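Local coordinates for protein sortase, SrtB family (Streptococcus pneumoniae PCS8235, PDB 4Y4Q) that probably catalyses the sortase transpeptidation that joins or anchors pilin subunits during assembly of the type II pilus, at residues V87-N92 and A109-A114; N124-G129 and Y183-Q188; H153-I158 and G166-E171; R217-S222 and A237-T242. All coordinates share one frame; numbering follows the deposited sequence.

Contact 1: V87-N92 and A109-A114; sequences VQAKDN and AIFLDA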
loop_
_atom_site.group_PDB
_atom_site.type_symbol
_atom_site.label_atom_id
_atom_site.label_comp_id
_atom_site.label_asym_id
_atom_site.label_seq_id
_atom_site.Cartn_x
_atom_site.Cartn_y
_atom_site.Cartn_z
ATOM N N VAL A 87 -5.077 9.765 -0.181
ATOM C CA VAL A 87 -5.116 11.015 -0.925
ATOM C C VAL A 87 -4.309 10.798 -2.219
ATOM O O VAL A 87 -3.536 9.836 -2.311
ATOM C CB VAL A 87 -4.566 12.155 -0.022
ATOM C CG1 VAL A 87 -4.068 13.333 -0.811
ATOM C CG2 VAL A 87 -5.640 12.604 0.980
ATOM N N GLN A 88 -4.528 11.626 -3.236
ATOM C CA GLN A 88 -3.686 11.610 -4.430
ATOM C C GLN A 88 -3.378 13.031 -4.860
ATOM O O GLN A 88 -4.274 13.871 -4.933
ATOM C CB GLN A 88 -4.359 10.859 -5.584
ATOM C CG GLN A 88 -3.483 10.769 -6.845
ATOM C CD GLN A 88 -4.121 9.943 -7.942
ATOM O OE1 GLN A 88 -5.266 10.184 -8.328
ATOM N NE2 GLN A 88 -3.380 8.961 -8.457
ATOM N N ALA A 89 -2.113 13.310 -5.147
ATOM C CA ALA A 89 -1.744 14.619 -5.678
ATOM C C ALA A 89 -1.390 14.521 -7.156
ATOM O O ALA A 89 -1.342 13.426 -7.720
ATOM C CB ALA A 89 -0.577 15.197 -4.898
ATOM N N LYS A 90 -1.161 15.669 -7.783
ATOM C CA LYS A 90 -0.468 15.695 -9.062
ATOM C C LYS A 90 1.006 15.850 -8.744
ATOM O O LYS A 90 1.359 16.460 -7.733
ATOM C CB LYS A 90 -0.892 16.889 -9.904
ATOM C CG LYS A 90 -2.363 16.998 -10.214
ATOM C CD LYS A 90 -2.567 18.162 -11.179
ATOM C CE LYS A 90 -4.022 18.570 -11.305
ATOM N NZ LYS A 90 -4.170 19.686 -12.282
ATOM N N ASP A 91 1.876 15.332 -9.620
ATOM C CA ASP A 91 3.352 15.484 -9.521
ATOM C C ASP A 91 4.149 15.033 -8.265
ATOM O O ASP A 91 4.818 15.855 -7.640
ATOM C CB ASP A 91 3.740 16.929 -9.861
ATOM C CG ASP A 91 3.277 17.347 -11.242
ATOM O OD1 ASP A 91 3.511 16.586 -12.205
ATOM O OD2 ASP A 91 2.680 18.438 -11.367
ATOM N N ASN A 92 4.072 13.752 -7.893
ATOM C CA ASN A 92 4.653 13.267 -6.642
ATOM C C ASN A 92 6.182 13.255 -6.652
ATOM O O ASN A 92 6.825 14.091 -6.014
ATOM C CB ASN A 92 4.094 11.885 -6.248
ATOM C CG ASN A 92 4.252 10.833 -7.345
ATOM O OD1 ASN A 92 3.264 10.289 -7.842
ATOM N ND2 ASN A 92 5.494 10.533 -7.710
ATOM N N ALA A 109 -1.276 10.922 6.263
ATOM C CA ALA A 109 -1.996 10.636 5.023
ATOM C C ALA A 109 -1.138 9.813 4.075
ATOM O O ALA A 109 0.085 9.932 4.083
ATOM C CB ALA A 109 -2.456 11.930 4.351
ATOM N N ILE A 110 -1.787 8.989 3.256
ATOM C CA ILE A 110 -1.089 8.090 2.343
ATOM C C ILE A 110 -1.430 8.442 0.902
ATOM O O ILE A 110 -2.609 8.528 0.560
ATOM C CB ILE A 110 -1.477 6.642 2.640
ATOM C CG1 ILE A 110 -0.705 6.145 3.861
ATOM C CG2 ILE A 110 -1.159 5.746 1.477
ATOM C CD1 ILE A 110 -1.020 4.720 4.190
ATOM N N PHE A 111 -0.410 8.655 0.068
ATOM C CA PHE A 111 -0.598 9.166 -1.297
ATOM C C PHE A 111 -0.531 8.079 -2.367
ATOM O O PHE A 111 0.434 7.313 -2.423
ATOM C CB PHE A 111 0.490 10.177 -1.629
ATOM C CG PHE A 111 0.390 11.460 -0.861
ATOM C CD1 PHE A 111 0.685 11.507 0.499
ATOM C CD2 PHE A 111 0.027 12.636 -1.506
ATOM C CE1 PHE A 111 0.605 12.700 1.203
ATOM C CE2 PHE A 111 -0.054 13.838 -0.808
ATOM C CZ PHE A 111 0.235 13.869 0.548
ATOM N N LEU A 112 -1.540 8.026 -3.228
ATOM C CA LEU A 112 -1.503 7.133 -4.377
ATOM C C LEU A 112 -0.513 7.725 -5.364
ATOM O O LEU A 112 -0.420 8.950 -5.489
ATOM C CB LEU A 112 -2.871 7.039 -5.049
ATOM C CG LEU A 112 -3.914 6.056 -4.518
ATOM C CD1 LEU A 112 -4.210 6.269 -3.027
ATOM C CD2 LEU A 112 -5.196 6.182 -5.336
ATOM N N ASP A 113 0.238 6.866 -6.045
ATOM C CA ASP A 113 1.109 7.324 -7.123
ATOM C C ASP A 113 0.248 8.098 -8.113
ATOM O O ASP A 113 -0.854 7.666 -8.448
ATOM C CB ASP A 113 1.754 6.125 -7.818
ATOM C CG ASP A 113 2.926 6.521 -8.697
ATOM O OD1 ASP A 113 2.706 7.120 -9.788
ATOM O OD2 ASP A 113 4.076 6.231 -8.286
ATOM N N ALA A 114 0.741 9.248 -8.560
ATOM C CA ALA A 114 0.000 10.112 -9.487
ATOM C C ALA A 114 -0.349 9.452 -10.826
ATOM O O ALA A 114 -1.216 9.939 -11.544
ATOM C CB ALA A 114 0.758 11.418 -9.717
HETATM O O HOH W 1 -2.647 12.519 -10.445
#
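Gln88 reaches across to the turn that follows strand 110-112, its side chain crossing that of Leu112 at about a right angle. Close to the backbone, CB packs 4.1 Å from Leu112 CB. Gln88 CG, anti to the backbone N (chi1 -178°), passes 3.8 Å from Leu112 O; the chain runs on extended to the amide. At the tip, NE2 donates to Asp113 O at 2.8 Å; the acceptor lies in the amide plane of Gln88, whereas the donor sits above the carbonyl plane of Asp113. The same nitrogen also serves Asn116 O. Glutamine suits the place because its methylenes can pass across Leu112 while its amide donates to backbone carbonyls.

At Val87 the two strands run parallel. Val87 N gives its hydrogen to Ile110 O, and Leu112 N returns one to Val87 O (2.8 Å). On the face carrying Val87 and Phe111, Val87 CG1 meets Phe111 CE2 at 4.0 Å, the two side chains side by side.

Farther on, Asn92 OD1 accepts an almost straight bond from Ala114 N (2.8 Å, 171°). The small Ala114 CB fits between that oxygen and Ala89 O, and a water donates to both Ala89 O and Ala114 O. Where sheet pairing stops, then, two side-chain amides of opposite role, one donating and one accepting, carry the polar link into the adjoining turns.

Contact 2: N124-G129 and Y183-Q188; sequences NTIIYG and YDPGIQ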
loop_
_atom_site.group_PDB
_atom_site.type_symbol
_atom_site.label_atom_id
_atom_site.label_comp_id
_atom_site.label_asym_id
_atom_site.label_seq_id
_atom_site.Cartn_x
_atom_site.Cartn_y
_atom_site.Cartn_z
ATOM N N ASN A 124 -1.667 -3.073 -10.341
ATOM C CA ASN A 124 -0.864 -2.706 -9.185
ATOM C C ASN A 124 -1.007 -1.224 -8.861
ATOM O O ASN A 124 -0.808 -0.367 -9.721
ATOM C CB ASN A 124 0.608 -3.054 -9.419
ATOM C CG ASN A 124 1.178 -2.372 -10.647
ATOM O OD1 ASN A 124 0.523 -2.287 -11.685
ATOM N ND2 ASN A 124 2.407 -1.881 -10.533
ATOM N N THR A 125 -1.352 -0.931 -7.611
ATOM C CA THR A 125 -1.484 0.451 -7.152
ATOM C C THR A 125 -0.465 0.700 -6.052
ATOM O O THR A 125 -0.405 -0.044 -5.055
ATOM C CB THR A 125 -2.876 0.720 -6.561
ATOM O OG1 THR A 125 -3.895 0.394 -7.523
ATOM C CG2 THR A 125 -2.999 2.186 -6.166
ATOM N N ILE A 126 0.333 1.748 -6.217
ATOM C CA ILE A 126 1.412 2.012 -5.272
ATOM C C ILE A 126 1.038 3.220 -4.425
ATOM O O ILE A 126 0.654 4.276 -4.955
ATOM C CB ILE A 126 2.750 2.251 -5.998
ATOM C CG1 ILE A 126 3.050 1.064 -6.922
ATOM C CG2 ILE A 126 3.888 2.479 -5.000
ATOM C CD1 ILE A 126 4.337 1.196 -7.690
ATOM N N ILE A 127 1.107 3.049 -3.107
ATOM C CA ILE A 127 0.712 4.113 -2.188
ATOM C C ILE A 127 1.860 4.407 -1.219
ATOM O O ILE A 127 2.547 3.489 -0.765
ATOM C CB ILE A 127 -0.599 3.757 -1.458
ATOM C CG1 ILE A 127 -0.420 2.550 -0.556
ATOM C CG2 ILE A 127 -1.704 3.422 -2.462
ATOM C CD1 ILE A 127 -1.712 2.137 0.128
ATOM N N TYR A 128 2.068 5.687 -0.922
ATOM C CA TYR A 128 3.269 6.136 -0.226
ATOM C C TYR A 128 2.954 6.741 1.139
ATOM O O TYR A 128 2.003 7.510 1.277
ATOM C CB TYR A 128 3.995 7.201 -1.067
ATOM C CG TYR A 128 4.383 6.738 -2.454
ATOM C CD1 TYR A 128 5.489 5.911 -2.654
ATOM C CD2 TYR A 128 3.653 7.137 -3.571
ATOM C CE1 TYR A 128 5.851 5.485 -3.938
ATOM C CE2 TYR A 128 4.005 6.720 -4.853
ATOM C CZ TYR A 128 5.104 5.895 -5.027
ATOM O OH TYR A 128 5.458 5.482 -6.295
ATOM N N GLY A 129 3.761 6.408 2.142
ATOM C CA GLY A 129 3.736 7.144 3.395
ATOM C C GLY A 129 5.064 7.852 3.598
ATOM O O GLY A 129 6.081 7.192 3.808
ATOM N N TYR A 183 8.730 -0.212 -8.467
ATOM C CA TYR A 183 7.970 1.027 -8.533
ATOM C C TYR A 183 7.613 1.351 -9.980
ATOM O O TYR A 183 8.079 2.351 -10.531
ATOM C CB TYR A 183 8.787 2.176 -7.921
ATOM C CG TYR A 183 9.021 2.034 -6.425
ATOM C CD1 TYR A 183 8.022 2.357 -5.513
ATOM C CD2 TYR A 183 10.240 1.561 -5.929
ATOM C CE1 TYR A 183 8.232 2.218 -4.137
ATOM C CE2 TYR A 183 10.457 1.423 -4.572
ATOM C CZ TYR A 183 9.444 1.753 -3.681
ATOM O OH TYR A 183 9.649 1.623 -2.326
ATOM N N ASP A 184 6.787 0.498 -10.581
ATOM C CA ASP A 184 6.265 0.694 -11.943
ATOM C C ASP A 184 4.765 0.473 -11.844
ATOM O O ASP A 184 4.282 -0.648 -12.015
ATOM C CB ASP A 184 6.872 -0.345 -12.881
ATOM C CG ASP A 184 6.507 -0.121 -14.339
ATOM O OD1 ASP A 184 5.568 0.647 -14.642
ATOM O OD2 ASP A 184 7.180 -0.728 -15.194
ATOM N N PRO A 185 4.018 1.539 -11.538
ATOM C CA PRO A 185 2.598 1.367 -11.220
ATOM C C PRO A 185 1.763 1.210 -12.487
ATOM O O PRO A 185 2.155 1.693 -13.553
ATOM C CB PRO A 185 2.246 2.688 -10.524
ATOM C CG PRO A 185 3.134 3.716 -11.261
ATOM C CD PRO A 185 4.427 2.959 -11.572
ATOM N N GLY A 186 0.626 0.530 -12.368
ATOM C CA GLY A 186 -0.342 0.474 -13.450
ATOM C C GLY A 186 0.071 -0.367 -14.642
ATOM O O GLY A 186 -0.237 -0.038 -15.786
ATOM N N ILE A 187 0.750 -1.470 -14.376
ATOM C CA ILE A 187 1.155 -2.390 -15.435
ATOM C C ILE A 187 -0.039 -3.112 -16.092
ATOM O O ILE A 187 -0.963 -3.562 -15.412
ATOM C CB ILE A 187 2.167 -3.383 -14.878
ATOM C CG1 ILE A 187 3.428 -2.608 -14.488
ATOM C CG2 ILE A 187 2.491 -4.452 -15.899
ATOM C CD1 ILE A 187 4.422 -3.419 -13.763
ATOM N N GLN A 188 -0.003 -3.213 -17.417
ATOM C CA GLN A 188 -1.093 -3.795 -18.200
ATOM C C GLN A 188 -0.635 -4.988 -19.016
ATOM O O GLN A 188 0.526 -5.055 -19.434
ATOM C CB GLN A 188 -1.668 -2.755 -19.158
ATOM C CG GLN A 188 -2.329 -1.590 -18.465
ATOM C CD GLN A 188 -3.461 -1.022 -19.281
ATOM O OE1 GLN A 188 -4.397 -1.741 -19.633
ATOM N NE2 GLN A 188 -3.381 0.268 -19.599
#
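Asn124 turns its amide into the bend at Asp184-Ile187 and uses both ends of it. With CG set between the backbone N and the carbonyl carbon (chi1 58°), the amide meets the loop backbone with partners lying in its own plane. ND2 donates to Asp184 O at 2.7 Å. OD1 takes the hydrogen of Ile187 N at 2.8 Å, on a lone pair. The main chain adds a third bond, Gly186 N to Asn124 O at 3.1 Å. An irregular loop is thus fastened to a strand of the sortase sheet by an asparagine whose short side chain stands in for a peptide group; the positive phi of Gly186 (72°) is one that glycine adopts readily.

Two residues along the strand, Ile126 points at the loop, its branched apolar surface suited to packing against both Pro185 and Tyr183. Its CD1 reaches Pro185 CB at 3.8 Å and also lies against Tyr183 CA. The CG2 branch comes to the edge of the Tyr183 ring, the two side chains crossing at about a right angle. Next along, Tyr128 and Tyr183 cross obliquely and touch at their CE1 atoms, 4.0 Å apart; Tyr183 CE1 lies at the edge of the Tyr128 ring. Tyrosine suits both places, pairing this ring contact with a bonded phenol: Tyr128 OH to Asp113, Tyr183 OH to Ser222.

The loop covers one side of strand 124-129 on its way from strand 163-176 to helix 190-202, whose Tyr196 packs on both Asn124 and Ile187, while strand 218-225 pairs with strand 124-129 within the sheet.

Contact 3: H153-I158 and G166-E171; sequences HRYGSI and GLEIFE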
loop_
_atom_site.group_PDB
_atom_site.type_symbol
_atom_site.label_atom_id
_atom_site.label_comp_id
_atom_site.label_asym_id
_atom_site.label_seq_id
_atom_site.Cartn_x
_atom_site.Cartn_y
_atom_site.Cartn_z
ATOM N N HIS A 153 -0.273 -10.355 11.460
ATOM C CA HIS A 153 -1.045 -9.324 10.823
ATOM C C HIS A 153 -1.182 -9.819 9.410
ATOM O O HIS A 153 -0.231 -9.784 8.629
ATOM C CB HIS A 153 -0.298 -7.991 10.852
ATOM C CG HIS A 153 0.029 -7.512 12.232
ATOM N ND1 HIS A 153 1.176 -7.887 12.899
ATOM C CD2 HIS A 153 -0.640 -6.687 13.071
ATOM C CE1 HIS A 153 1.198 -7.315 14.088
ATOM N NE2 HIS A 153 0.107 -6.581 14.218
ATOM N N ARG A 154 -2.377 -10.277 9.076
ATOM C CA ARG A 154 -2.642 -10.702 7.716
ATOM C C ARG A 154 -3.716 -9.857 7.035
ATOM O O ARG A 154 -3.652 -9.619 5.836
ATOM C CB ARG A 154 -3.058 -12.179 7.735
ATOM C CG ARG A 154 -3.420 -12.772 6.381
ATOM C CD ARG A 154 -3.474 -14.280 6.483
ATOM N NE ARG A 154 -4.125 -14.932 5.352
ATOM C CZ ARG A 154 -4.129 -16.251 5.168
ATOM N NH1 ARG A 154 -3.501 -17.042 6.030
ATOM N NH2 ARG A 154 -4.753 -16.782 4.128
ATOM N N TYR A 155 -4.703 -9.408 7.799
ATOM C CA TYR A 155 -5.885 -8.801 7.198
ATOM C C TYR A 155 -6.038 -7.315 7.505
ATOM O O TYR A 155 -5.463 -6.775 8.467
ATOM C CB TYR A 155 -7.163 -9.555 7.615
ATOM C CG TYR A 155 -7.178 -11.030 7.249
ATOM C CD1 TYR A 155 -7.476 -11.450 5.955
ATOM C CD2 TYR A 155 -6.913 -12.003 8.205
ATOM C CE1 TYR A 155 -7.498 -12.800 5.626
ATOM C CE2 TYR A 155 -6.935 -13.350 7.885
ATOM C CZ TYR A 155 -7.219 -13.743 6.595
ATOM O OH TYR A 155 -7.245 -15.089 6.284
ATOM N N GLY A 156 -6.835 -6.664 6.664
ATOM C CA GLY A 156 -7.143 -5.257 6.813
ATOM C C GLY A 156 -8.336 -4.932 5.935
ATOM O O GLY A 156 -8.989 -5.834 5.393
ATOM N N SER A 157 -8.641 -3.651 5.793
ATOM C CA SER A 157 -9.734 -3.261 4.919
ATOM C C SER A 157 -9.341 -1.981 4.226
ATOM O O SER A 157 -8.402 -1.280 4.648
ATOM C CB SER A 157 -10.998 -3.030 5.714
ATOM O OG SER A 157 -10.774 -1.978 6.624
ATOM N N ILE A 158 -10.039 -1.689 3.139
ATOM C CA ILE A 158 -9.790 -0.456 2.426
ATOM C C ILE A 158 -11.121 0.072 1.926
ATOM O O ILE A 158 -11.981 -0.694 1.492
ATOM C CB ILE A 158 -8.769 -0.667 1.287
ATOM C CG1 ILE A 158 -8.493 0.651 0.556
ATOM C CG2 ILE A 158 -9.242 -1.744 0.317
ATOM C CD1 ILE A 158 -7.473 0.506 -0.553
ATOM N N GLY A 166 -11.930 -5.889 1.515
ATOM C CA GLY A 166 -10.981 -6.446 2.460
ATOM C C GLY A 166 -9.600 -6.395 1.854
ATOM O O GLY A 166 -9.463 -6.230 0.630
ATOM N N LEU A 167 -8.584 -6.496 2.708
ATOM C CA LEU A 167 -7.193 -6.554 2.271
ATOM C C LEU A 167 -6.569 -7.792 2.866
ATOM O O LEU A 167 -6.776 -8.082 4.046
ATOM C CB LEU A 167 -6.417 -5.348 2.790
ATOM C CG LEU A 167 -6.627 -3.961 2.182
ATOM C CD1 LEU A 167 -5.764 -2.967 2.942
ATOM C CD2 LEU A 167 -6.267 -3.960 0.688
ATOM N N GLU A 168 -5.802 -8.532 2.070
ATOM C CA GLU A 168 -5.040 -9.642 2.620
ATOM C C GLU A 168 -3.573 -9.444 2.290
ATOM O O GLU A 168 -3.191 -9.494 1.129
ATOM C CB GLU A 168 -5.545 -10.966 2.057
ATOM C CG GLU A 168 -4.818 -12.182 2.619
ATOM C CD GLU A 168 -5.567 -13.485 2.371
ATOM O OE1 GLU A 168 -6.599 -13.472 1.659
ATOM O OE2 GLU A 168 -5.125 -14.525 2.903
ATOM N N ILE A 169 -2.747 -9.191 3.299
ATOM C CA ILE A 169 -1.318 -9.010 3.053
ATOM C C ILE A 169 -0.665 -10.337 2.631
ATOM O O ILE A 169 -0.905 -11.376 3.258
ATOM C CB ILE A 169 -0.618 -8.424 4.297
ATOM C CG1 ILE A 169 -1.086 -6.990 4.531
ATOM C CG2 ILE A 169 0.889 -8.429 4.131
ATOM C CD1 ILE A 169 -0.584 -6.413 5.824
ATOM N N PHE A 170 0.156 -10.319 1.577
ATOM C CA PHE A 170 0.895 -11.537 1.217
ATOM C C PHE A 170 2.411 -11.386 1.142
ATOM O O PHE A 170 3.121 -12.373 0.947
ATOM C CB PHE A 170 0.379 -12.152 -0.089
ATOM C CG PHE A 170 0.549 -11.266 -1.282
ATOM C CD1 PHE A 170 1.721 -11.291 -2.032
ATOM C CD2 PHE A 170 -0.462 -10.401 -1.658
ATOM C CE1 PHE A 170 1.873 -10.463 -3.146
ATOM C CE2 PHE A 170 -0.313 -9.572 -2.761
ATOM C CZ PHE A 170 0.857 -9.608 -3.500
ATOM N N GLU A 171 2.923 -10.174 1.283
ATOM C CA GLU A 171 4.367 -9.997 1.144
ATOM C C GLU A 171 4.915 -8.767 1.860
ATOM O O GLU A 171 4.257 -7.717 1.907
ATOM C CB GLU A 171 4.772 -9.959 -0.349
ATOM C CG GLU A 171 6.230 -9.577 -0.557
ATOM C CD GLU A 171 6.725 -9.714 -1.997
ATOM O OE1 GLU A 171 5.987 -10.236 -2.865
ATOM O OE2 GLU A 171 7.876 -9.292 -2.255
HETATM O O HOH W 2 -8.081 -15.741 3.806
#
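Arg154 and Glu168 lie side by side, pointing the same way, and form a salt bridge in which two donors converge on one oxygen. Arg154 NE reaches Glu168 OE2 at 2.7 Å and NH2 reaches it at 2.6 Å, a side-on grip with the acceptor near the guanidinium plane. Seen from the carboxylate, NH2 arrives nearly along the C-O axis, while NE comes on the anti side and somewhat out of plane. Both side chains have CG anti to their own backbone N, and their extended chains bring the charges together. The guanidinium and carboxylate planes are nearly coplanar, 26° apart.

Tyr155 adds a polar neighbour. Its ring carries Arg154 CG over the centre, its CE1 is 3.8 Å from Glu168 CD, and its hydroxyl shares a water with Glu168 OE2. The water lies 2.7 Å from Tyr155 OH, but its bond to the carboxylate is weak.

Backbone groups are matched as in an antiparallel hairpin. Gly156 and Leu167 form a hydrogen-bonded pair, with Leu167 N to Gly156 O at 2.8 Å and the reverse bond at 3.0 Å between Gly156 N and Leu167 O. Beyond it, Ile169 N donates to Arg154 O at 2.7 Å. On the face carrying Leu167 the contact is apolar: Leu167 CD2 meets Ile158 CG2 at 3.7 Å, and branched aliphatics suit this buried side.

The hairpin therefore separates its chemistry by face, and two donors on one carboxylate oxygen would be expected to stabilise Glu168 as an anion.

Contact 4: R217-S222 and A237-T242; sequences RIILLS and AKITDT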
loop_
_atom_site.group_PDB
_atom_site.type_symbol
_atom_site.label_atom_id
_atom_site.label_comp_id
_atom_site.label_asym_id
_atom_site.label_seq_id
_atom_site.Cartn_x
_atom_site.Cartn_y
_atom_site.Cartn_z
ATOM N N ARG A 217 -6.299 -7.593 -8.036
ATOM C CA ARG A 217 -5.729 -6.262 -7.903
ATOM C C ARG A 217 -4.912 -6.234 -6.629
ATOM O O ARG A 217 -5.330 -6.787 -5.606
ATOM C CB ARG A 217 -6.830 -5.208 -7.844
ATOM C CG ARG A 217 -7.538 -4.969 -9.190
ATOM C CD ARG A 217 -8.722 -4.056 -8.978
ATOM N NE ARG A 217 -9.657 -4.631 -8.017
ATOM C CZ ARG A 217 -10.336 -3.934 -7.107
ATOM N NH1 ARG A 217 -10.187 -2.611 -7.020
ATOM N NH2 ARG A 217 -11.169 -4.565 -6.283
ATOM N N ILE A 218 -3.743 -5.608 -6.687
ATOM C CA ILE A 218 -2.895 -5.521 -5.507
ATOM C C ILE A 218 -2.487 -4.092 -5.173
ATOM O O ILE A 218 -2.617 -3.164 -5.993
ATOM C CB ILE A 218 -1.654 -6.387 -5.652
ATOM C CG1 ILE A 218 -0.713 -5.800 -6.699
ATOM C CG2 ILE A 218 -2.036 -7.833 -6.035
ATOM C CD1 ILE A 218 0.485 -6.686 -6.879
ATOM N N ILE A 219 -1.997 -3.922 -3.955
ATOM C CA ILE A 219 -1.568 -2.622 -3.470
ATOM C C ILE A 219 -0.169 -2.750 -2.857
ATOM O O ILE A 219 0.096 -3.687 -2.092
ATOM C CB ILE A 219 -2.515 -2.128 -2.393
ATOM C CG1 ILE A 219 -3.888 -1.829 -2.991
ATOM C CG2 ILE A 219 -1.967 -0.895 -1.725
ATOM C CD1 ILE A 219 -4.913 -1.467 -1.936
ATOM N N LEU A 220 0.721 -1.822 -3.197
ATOM C CA LEU A 220 2.034 -1.761 -2.566
ATOM C C LEU A 220 2.062 -0.556 -1.650
ATOM O O LEU A 220 1.921 0.591 -2.097
ATOM C CB LEU A 220 3.167 -1.645 -3.589
ATOM C CG LEU A 220 3.556 -2.879 -4.413
ATOM C CD1 LEU A 220 2.501 -3.181 -5.461
ATOM C CD2 LEU A 220 4.891 -2.671 -5.085
ATOM N N LEU A 221 2.231 -0.807 -0.361
ATOM C CA LEU A 221 2.312 0.301 0.582
ATOM C C LEU A 221 3.775 0.479 0.951
ATOM O O LEU A 221 4.401 -0.426 1.512
ATOM C CB LEU A 221 1.456 0.026 1.824
ATOM C CG LEU A 221 1.672 0.938 3.041
ATOM C CD1 LEU A 221 1.431 2.391 2.702
ATOM C CD2 LEU A 221 0.767 0.505 4.196
ATOM N N SER A 222 4.309 1.657 0.655
ATOM C CA SER A 222 5.750 1.879 0.719
ATOM C C SER A 222 6.099 3.024 1.659
ATOM O O SER A 222 5.468 4.083 1.612
ATOM C CB SER A 222 6.257 2.203 -0.701
ATOM O OG SER A 222 7.589 2.706 -0.699
ATOM N N ALA A 237 -0.477 -6.172 -0.536
ATOM C CA ALA A 237 -1.754 -6.782 -0.191
ATOM C C ALA A 237 -2.604 -7.011 -1.431
ATOM O O ALA A 237 -2.577 -6.198 -2.377
ATOM C CB ALA A 237 -2.493 -5.894 0.765
ATOM N N LYS A 238 -3.370 -8.103 -1.412
ATOM C CA LYS A 238 -4.389 -8.344 -2.430
ATOM C C LYS A 238 -5.691 -7.692 -1.997
ATOM O O LYS A 238 -6.065 -7.755 -0.817
ATOM C CB LYS A 238 -4.627 -9.836 -2.580
ATOM C CG LYS A 238 -5.800 -10.196 -3.490
ATOM C CD LYS A 238 -5.930 -11.715 -3.602
ATOM C CE LYS A 238 -7.112 -12.120 -4.487
ATOM N NZ LYS A 238 -7.203 -13.609 -4.651
ATOM N N ILE A 239 -6.401 -7.081 -2.939
ATOM C CA ILE A 239 -7.737 -6.583 -2.630
ATOM C C ILE A 239 -8.750 -7.721 -2.791
ATOM O O ILE A 239 -8.757 -8.421 -3.809
ATOM C CB ILE A 239 -8.104 -5.391 -3.509
ATOM C CG1 ILE A 239 -7.006 -4.326 -3.413
ATOM C CG2 ILE A 239 -9.455 -4.816 -3.096
ATOM C CD1 ILE A 239 -7.285 -3.073 -4.239
ATOM N N THR A 240 -9.592 -7.913 -1.776
ATOM C CA THR A 240 -10.512 -9.044 -1.735
ATOM C C THR A 240 -11.943 -8.587 -1.493
ATOM O O THR A 240 -12.181 -7.443 -1.104
ATOM C CB THR A 240 -10.142 -10.026 -0.590
ATOM O OG1 THR A 240 -10.374 -9.403 0.679
ATOM C CG2 THR A 240 -8.687 -10.450 -0.669
ATOM N N ASP A 241 -12.897 -9.486 -1.698
ATOM C CA ASP A 241 -14.285 -9.195 -1.366
ATOM C C ASP A 241 -14.535 -9.574 0.088
ATOM O O ASP A 241 -14.104 -10.638 0.533
ATOM C CB ASP A 241 -15.234 -9.970 -2.282
ATOM C CG ASP A 241 -14.794 -9.938 -3.737
ATOM O OD1 ASP A 241 -15.115 -8.955 -4.440
ATOM O OD2 ASP A 241 -14.125 -10.898 -4.179
ATOM N N THR A 242 -15.218 -8.697 0.821
ATOM C CA THR A 242 -15.534 -8.922 2.238
ATOM C C THR A 242 -14.293 -9.226 3.079
ATOM O O THR A 242 -14.017 -8.541 4.065
ATOM C CB THR A 242 -16.606 -10.041 2.447
ATOM O OG1 THR A 242 -16.046 -11.326 2.151
ATOM C CG2 THR A 242 -17.827 -9.800 1.565
HETATM O O HOH W 3 -8.288 -8.559 -6.295
#
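Arg217 and Ile239 meet through both backbone and side chain where strands 218-225 and 231-240 form the far end of their hairpin. Three main-chain hydrogen bonds hold it. Ile239 N gives an almost perfectly straight bond to Arg217 O (2.9 Å, 178°). Ile219 and Ala237 form a hydrogen-bonded antiparallel pair, Ile219 N to Ala237 O at 2.8 Å and Ala237 N to Ile219 O at 3.0 Å. Between these bonds Ile218 faces Lys238 in a non-hydrogen-bonded pair, and Ile218 CA leans its hydrogen toward Ala237 O.

A water sits between the strands past the last of these bonds: it accepts from Arg217 N at 2.8 Å and donates to Ile239 O, though this second bond is modelled very short.

Apolar contact lies on the side of Ile219 and Ile239, which cross at about a right angle with their CD1 methyls 3.7 Å apart. In each isoleucine CG1 sits anti to the carbonyl carbon, and in Ile239 this carries CD1 toward its partner. The small methyl of Ala237 fits the same face beside Ile219.

A cationic group meets this aliphatic surface. The Arg217 chain, bent at chi3 (-59°), lays one face of its guanidinium over Ile239 CD1, while Ile239 CG2, anti to its backbone N, comes 3.6 Å from Arg217 NH2. NH1 of the arginine is bonded to Tyr160 OH and Phe120 O.

Strand 124-129 flanks the hairpin on one side, beside strand 218-225, and strand 163-176 on the other, beside strand 231-240; Leu167 of strand 163-176 packs on Ile219.

How the contacts relate
From the N terminus, contact 1 closes a loop first, joining strands 83-88 and 110-112 across a connection that is partly unmodelled. The chain passes on to strand 124-129, neighbour of 110-112 in the sheet, where contact 2 opens; this does not close until the loop at 183-188. Within that long excursion lies the whole of contact 3, a hairpin of strands 155-160 and 163-176 with a short turn. Contact 4 follows as a second hairpin near the C terminus. No two contacts cross. Strand 218-225 pairs with 124-129, and 231-240 with 163-176, so contact 4 bridges contacts 2 and 3; strand 110-112 adds contact 1 to the same mixed sheet, and loop 183-188 lies against it.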